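Local coordinates for protein beta-lactamase OXA-2 (Salmonella typhimurium, PDB 1K38) that hydrolyses beta-lactam antibiotics such as oxacillin, opening the lactam ring to a substituted beta-amino acid and so conferring resistance, at residues E179-G191 with G197-S209. Sequence-based numbering, arbitrary orientation.
Sequences EAGRNWILRAKTG and GWWVGWVEWPTGS. With FMT (formic acid), chain C.
One carboxylate oxygen, Glu-204 OE2, takes two side-chain N-H groups at once: Arg-187 NE at 2.7 Å, a salt bridge coming from above the carboxylate plane, and Trp-202 NE1 at 2.9 Å, almost straight (176°) onto the anti lone pair. Arg-187 NH1 adds a weak bond to Glu-204 OE1. The setting is an antiparallel beta hairpin, strands 184-192 and 196-205, in the central sheet of a class D serine beta-lactamase, and it illustrates how a regular backbone register can bring an arginine, a tryptophan and a glutamate together on one face. Arg-187 and Trp-202 form a hydrogen-bonded pair, as do Ile-185 and Glu-204, so all four side chains share that face. Extended from CG to NE, the arginine runs past the indole, its CD 3.6 Å from Trp-202 CZ2, and Ile-185 CG2 covers one face of the guanidinium. Arg-187 NH1 also forms a salt bridge with Asp-174 of the second subunit, linking this group to the subunit interface.

The opposite face is largely apolar along Leu-186, Ala-188 and Trp-199. Trp-199 has CG anti to the backbone N (chi1 -160°), which lays its indole across the neighbouring strand, where Ala-188 CB, Leu-186 CD2 and Thr-190 CG2 meet it. Near the 205-208 turn, Trp-184 CB sits over the six-membered ring of Trp-205, 3.5 Å from its centroid, a CH-pi contact.

At the far end lies the Lys-Thr-Gly motif, Lys-189 to Gly-191, which probably binds substrate. Lys-189 ends near Ser-51, probably the acylated serine; its NZ donates to Thr-190 O and is hydrogen-bonded to Ser-99 OG. A formic acid, probably from the crystallisation liquor, lies beside this motif, its O2 accepting from Thr-190 OG1 at 2.7 Å.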
loop_
_atom_site.group_PDB
_atom_site.type_symbol
_atom_site.label_atom_id
_atom_site.label_comp_id
_atom_site.label_asym_id
_atom_site.label_seq_id
_atom_site.Cartn_x
_atom_site.Cartn_y
_atom_site.Cartn_z
ATOM N N GLU A 179 -4.986 -4.433 -5.268
ATOM C CA GLU A 179 -6.158 -3.604 -5.518
ATOM C C GLU A 179 -6.543 -2.896 -4.229
ATOM O O GLU A 179 -6.217 -3.360 -3.138
ATOM C CB GLU A 179 -7.319 -4.498 -5.976
ATOM C CG GLU A 179 -8.379 -3.810 -6.811
ATOM C CD GLU A 179 -9.448 -4.782 -7.281
ATOM O OE1 GLU A 179 -9.090 -5.920 -7.651
ATOM O OE2 GLU A 179 -10.637 -4.406 -7.290
ATOM N N ALA A 180 -7.237 -1.771 -4.348
ATOM C CA ALA A 180 -7.673 -1.044 -3.166
ATOM C C ALA A 180 -8.780 -0.053 -3.480
ATOM O O ALA A 180 -8.901 0.427 -4.609
ATOM C CB ALA A 180 -6.497 -0.312 -2.527
ATOM N N GLY A 181 -9.588 0.219 -2.459
ATOM C CA GLY A 181 -10.672 1.177 -2.557
ATOM C C GLY A 181 -10.458 2.151 -1.413
ATOM O O GLY A 181 -9.458 2.055 -0.708
ATOM N N ARG A 182 -11.387 3.078 -1.211
ATOM C CA ARG A 182 -11.245 4.055 -0.140
ATOM C C ARG A 182 -11.116 3.448 1.253
ATOM O O ARG A 182 -10.391 3.981 2.098
ATOM C CB ARG A 182 -12.427 5.033 -0.154
ATOM C CG ARG A 182 -12.476 5.931 -1.376
ATOM C CD ARG A 182 -13.631 6.917 -1.280
ATOM N NE ARG A 182 -13.741 7.745 -2.477
ATOM C CZ ARG A 182 -12.861 8.676 -2.833
ATOM N NH1 ARG A 182 -11.791 8.912 -2.081
ATOM N NH2 ARG A 182 -13.044 9.365 -3.952
ATOM N N ASN A 183 -11.805 2.335 1.497
ATOM C CA ASN A 183 -11.751 1.710 2.812
ATOM C C ASN A 183 -11.304 0.252 2.830
ATOM O O ASN A 183 -11.542 -0.458 3.806
ATOM C CB ASN A 183 -13.111 1.829 3.516
ATOM C CG ASN A 183 -14.222 1.126 2.769
ATOM O OD1 ASN A 183 -15.310 0.915 3.313
ATOM N ND2 ASN A 183 -13.967 0.765 1.521
ATOM N N TRP A 184 -10.656 -0.202 1.764
ATOM C CA TRP A 184 -10.179 -1.583 1.733
ATOM C C TRP A 184 -8.922 -1.741 0.882
ATOM O O TRP A 184 -8.742 -1.039 -0.114
ATOM C CB TRP A 184 -11.274 -2.531 1.228
ATOM C CG TRP A 184 -11.744 -2.264 -0.164
ATOM C CD1 TRP A 184 -12.683 -1.352 -0.556
ATOM C CD2 TRP A 184 -11.289 -2.910 -1.357
ATOM N NE1 TRP A 184 -12.841 -1.392 -1.920
ATOM C CE2 TRP A 184 -11.997 -2.338 -2.437
ATOM C CE3 TRP A 184 -10.350 -3.915 -1.619
ATOM C CZ2 TRP A 184 -11.795 -2.739 -3.760
ATOM C CZ3 TRP A 184 -10.148 -4.314 -2.933
ATOM C CH2 TRP A 184 -10.868 -3.726 -3.990
ATOM N N ILE A 185 -8.053 -2.659 1.295
ATOM C CA ILE A 185 -6.810 -2.921 0.578
ATOM C C ILE A 185 -6.591 -4.419 0.429
ATOM O O ILE A 185 -6.589 -5.159 1.413
ATOM C CB ILE A 185 -5.585 -2.320 1.320
ATOM C CG1 ILE A 185 -5.770 -0.809 1.487
ATOM C CG2 ILE A 185 -4.303 -2.588 0.524
ATOM C CD1 ILE A 185 -4.693 -0.140 2.321
ATOM N N LEU A 186 -6.408 -4.861 -0.809
ATOM C CA LEU A 186 -6.174 -6.271 -1.091
ATOM C C LEU A 186 -4.687 -6.484 -1.322
ATOM O O LEU A 186 -4.106 -5.881 -2.229
ATOM C CB LEU A 186 -6.956 -6.704 -2.340
ATOM C CG LEU A 186 -6.682 -8.113 -2.889
ATOM C CD1 LEU A 186 -7.115 -9.175 -1.880
ATOM C CD2 LEU A 186 -7.443 -8.299 -4.201
ATOM N N ARG A 187 -4.078 -7.326 -0.487
ATOM C CA ARG A 187 -2.655 -7.643 -0.589
ATOM C C ARG A 187 -2.574 -9.139 -0.837
ATOM O O ARG A 187 -3.100 -9.931 -0.051
ATOM C CB ARG A 187 -1.919 -7.290 0.710
ATOM C CG ARG A 187 -2.146 -5.860 1.203
ATOM C CD ARG A 187 -1.287 -5.582 2.435
ATOM N NE ARG A 187 -1.744 -4.410 3.180
ATOM C CZ ARG A 187 -1.297 -3.170 3.011
ATOM N NH1 ARG A 187 -1.803 -2.189 3.753
ATOM N NH2 ARG A 187 -0.346 -2.906 2.119
ATOM N N ALA A 188 -1.923 -9.541 -1.922
ATOM C CA ALA A 188 -1.845 -10.962 -2.222
ATOM C C ALA A 188 -0.683 -11.340 -3.123
ATOM O O ALA A 188 0.022 -10.481 -3.650
ATOM C CB ALA A 188 -3.153 -11.408 -2.855
ATOM N N LYS A 189 -0.494 -12.644 -3.291
ATOM C CA LYS A 189 0.568 -13.168 -4.140
ATOM C C LYS A 189 0.138 -14.492 -4.754
ATOM O O LYS A 189 -0.343 -15.386 -4.055
ATOM C CB LYS A 189 1.848 -13.387 -3.330
ATOM C CG LYS A 189 3.039 -13.840 -4.173
ATOM C CD LYS A 189 3.611 -12.677 -4.973
ATOM C CE LYS A 189 4.435 -13.166 -6.155
ATOM N NZ LYS A 189 3.559 -13.749 -7.213
ATOM N N THR A 190 0.311 -14.611 -6.066
ATOM C CA THR A 190 -0.027 -15.841 -6.762
ATOM C C THR A 190 1.188 -16.753 -6.826
ATOM O O THR A 190 2.327 -16.324 -6.604
ATOM C CB THR A 190 -0.456 -15.571 -8.207
ATOM O OG1 THR A 190 0.568 -14.811 -8.861
ATOM C CG2 THR A 190 -1.760 -14.813 -8.253
ATOM N N GLY A 191 0.931 -18.017 -7.132
ATOM C CA GLY A 191 1.996 -18.989 -7.271
ATOM C C GLY A 191 1.559 -20.092 -8.216
ATOM O O GLY A 191 0.373 -20.422 -8.276
ATOM N N GLY A 197 -1.556 -24.497 -8.191
ATOM C CA GLY A 197 -1.635 -23.046 -8.219
ATOM C C GLY A 197 -2.104 -22.476 -6.892
ATOM O O GLY A 197 -2.946 -23.075 -6.224
ATOM N N TRP A 198 -1.563 -21.320 -6.515
ATOM C CA TRP A 198 -1.912 -20.658 -5.252
ATOM C C TRP A 198 -2.354 -19.210 -5.407
ATOM O O TRP A 198 -2.045 -18.543 -6.386
ATOM C CB TRP A 198 -0.699 -20.510 -4.324
ATOM C CG TRP A 198 -0.037 -21.695 -3.741
ATOM C CD1 TRP A 198 1.020 -22.383 -4.264
ATOM C CD2 TRP A 198 -0.258 -22.228 -2.431
ATOM N NE1 TRP A 198 1.483 -23.307 -3.351
ATOM C CE2 TRP A 198 0.716 -23.232 -2.219
ATOM C CE3 TRP A 198 -1.180 -21.951 -1.411
ATOM C CZ2 TRP A 198 0.794 -23.961 -1.026
ATOM C CZ3 TRP A 198 -1.101 -22.676 -0.223
ATOM C CH2 TRP A 198 -0.118 -23.669 -0.042
ATOM N N TRP A 199 -3.070 -18.738 -4.393
ATOM C CA TRP A 199 -3.387 -17.323 -4.259
ATOM C C TRP A 199 -3.555 -17.185 -2.759
ATOM O O TRP A 199 -4.420 -17.823 -2.154
ATOM C CB TRP A 199 -4.641 -16.836 -4.994
ATOM C CG TRP A 199 -4.561 -15.313 -5.181
ATOM C CD1 TRP A 199 -3.425 -14.581 -5.441
ATOM C CD2 TRP A 199 -5.641 -14.370 -5.170
ATOM N NE1 TRP A 199 -3.736 -13.250 -5.596
ATOM C CE2 TRP A 199 -5.088 -13.091 -5.436
ATOM C CE3 TRP A 199 -7.020 -14.478 -4.965
ATOM C CZ2 TRP A 199 -5.871 -11.934 -5.503
ATOM C CZ3 TRP A 199 -7.800 -13.328 -5.031
ATOM C CH2 TRP A 199 -7.223 -12.072 -5.299
ATOM N N VAL A 200 -2.666 -16.409 -2.151
ATOM C CA VAL A 200 -2.714 -16.194 -0.710
ATOM C C VAL A 200 -2.578 -14.708 -0.435
ATOM O O VAL A 200 -1.989 -13.972 -1.231
ATOM C CB VAL A 200 -1.585 -16.962 0.021
ATOM C CG1 VAL A 200 -1.606 -18.428 -0.398
ATOM C CG2 VAL A 200 -0.227 -16.336 -0.275
ATOM N N GLY A 201 -3.127 -14.265 0.693
ATOM C CA GLY A 201 -3.051 -12.856 1.030
ATOM C C GLY A 201 -4.164 -12.477 1.977
ATOM O O GLY A 201 -4.623 -13.306 2.755
ATOM N N TRP A 202 -4.595 -11.226 1.919
ATOM C CA TRP A 202 -5.678 -10.769 2.778
ATOM C C TRP A 202 -6.254 -9.462 2.274
ATOM O O TRP A 202 -5.656 -8.778 1.439
ATOM C CB TRP A 202 -5.195 -10.600 4.234
ATOM C CG TRP A 202 -4.228 -9.452 4.493
ATOM C CD1 TRP A 202 -4.546 -8.132 4.693
ATOM C CD2 TRP A 202 -2.803 -9.545 4.645
ATOM N NE1 TRP A 202 -3.407 -7.404 4.966
ATOM C CE2 TRP A 202 -2.325 -8.245 4.943
ATOM C CE3 TRP A 202 -1.885 -10.600 4.562
ATOM C CZ2 TRP A 202 -0.966 -7.975 5.158
ATOM C CZ3 TRP A 202 -0.527 -10.328 4.779
ATOM C CH2 TRP A 202 -0.088 -9.026 5.072
ATOM N N VAL A 203 -7.450 -9.147 2.750
ATOM C CA VAL A 203 -8.086 -7.892 2.398
ATOM C C VAL A 203 -8.334 -7.182 3.725
ATOM O O VAL A 203 -8.924 -7.751 4.649
ATOM C CB VAL A 203 -9.418 -8.105 1.638
ATOM C CG1 VAL A 203 -10.375 -8.929 2.470
ATOM C CG2 VAL A 203 -10.018 -6.754 1.276
ATOM N N GLU A 204 -7.855 -5.946 3.828
ATOM C CA GLU A 204 -8.014 -5.173 5.055
ATOM C C GLU A 204 -9.196 -4.237 4.980
ATOM O O GLU A 204 -9.389 -3.541 3.981
ATOM C CB GLU A 204 -6.779 -4.313 5.332
ATOM C CG GLU A 204 -5.469 -4.964 5.038
ATOM C CD GLU A 204 -4.291 -4.064 5.353
ATOM O OE1 GLU A 204 -4.467 -2.826 5.417
ATOM O OE2 GLU A 204 -3.181 -4.595 5.517
ATOM N N TRP A 205 -9.964 -4.212 6.063
ATOM C CA TRP A 205 -11.122 -3.341 6.191
ATOM C C TRP A 205 -10.953 -2.557 7.489
ATOM O O TRP A 205 -10.102 -2.884 8.312
ATOM C CB TRP A 205 -12.412 -4.161 6.245
ATOM C CG TRP A 205 -12.744 -4.806 4.943
ATOM C CD1 TRP A 205 -12.359 -6.046 4.517
ATOM C CD2 TRP A 205 -13.491 -4.226 3.871
ATOM N NE1 TRP A 205 -12.822 -6.273 3.243
ATOM C CE2 TRP A 205 -13.519 -5.172 2.822
ATOM C CE3 TRP A 205 -14.139 -2.996 3.691
ATOM C CZ2 TRP A 205 -14.170 -4.928 1.607
ATOM C CZ3 TRP A 205 -14.785 -2.752 2.487
ATOM C CH2 TRP A 205 -14.794 -3.716 1.458
ATOM N N PRO A 206 -11.758 -1.507 7.686
ATOM C CA PRO A 206 -11.651 -0.710 8.909
ATOM C C PRO A 206 -11.789 -1.509 10.209
ATOM O O PRO A 206 -11.170 -1.170 11.213
ATOM C CB PRO A 206 -12.766 0.316 8.741
ATOM C CG PRO A 206 -12.787 0.536 7.263
ATOM C CD PRO A 206 -12.692 -0.881 6.732
ATOM N N THR A 207 -12.588 -2.573 10.186
ATOM C CA THR A 207 -12.813 -3.382 11.383
ATOM C C THR A 207 -11.886 -4.586 11.531
ATOM O O THR A 207 -11.923 -5.281 12.546
ATOM C CB THR A 207 -14.272 -3.888 11.446
ATOM O OG1 THR A 207 -14.553 -4.699 10.299
ATOM C CG2 THR A 207 -15.241 -2.716 11.477
ATOM N N GLY A 208 -11.051 -4.830 10.529
ATOM C CA GLY A 208 -10.146 -5.964 10.600
ATOM C C GLY A 208 -9.805 -6.525 9.235
ATOM O O GLY A 208 -10.350 -6.091 8.219
ATOM N N SER A 209 -8.909 -7.504 9.214
ATOM C CA SER A 209 -8.488 -8.114 7.963
ATOM C C SER A 209 -9.011 -9.526 7.774
ATOM O O SER A 209 -9.224 -10.270 8.737
ATOM C CB SER A 209 -6.965 -8.113 7.875
ATOM O OG SER A 209 -6.488 -6.780 7.826
HETATM C C FMT C . 2.414 -17.495 -10.614
HETATM O O1 FMT C . 1.098 -17.668 -11.338
HETATM O O2 FMT C . 2.614 -16.042 -10.136
#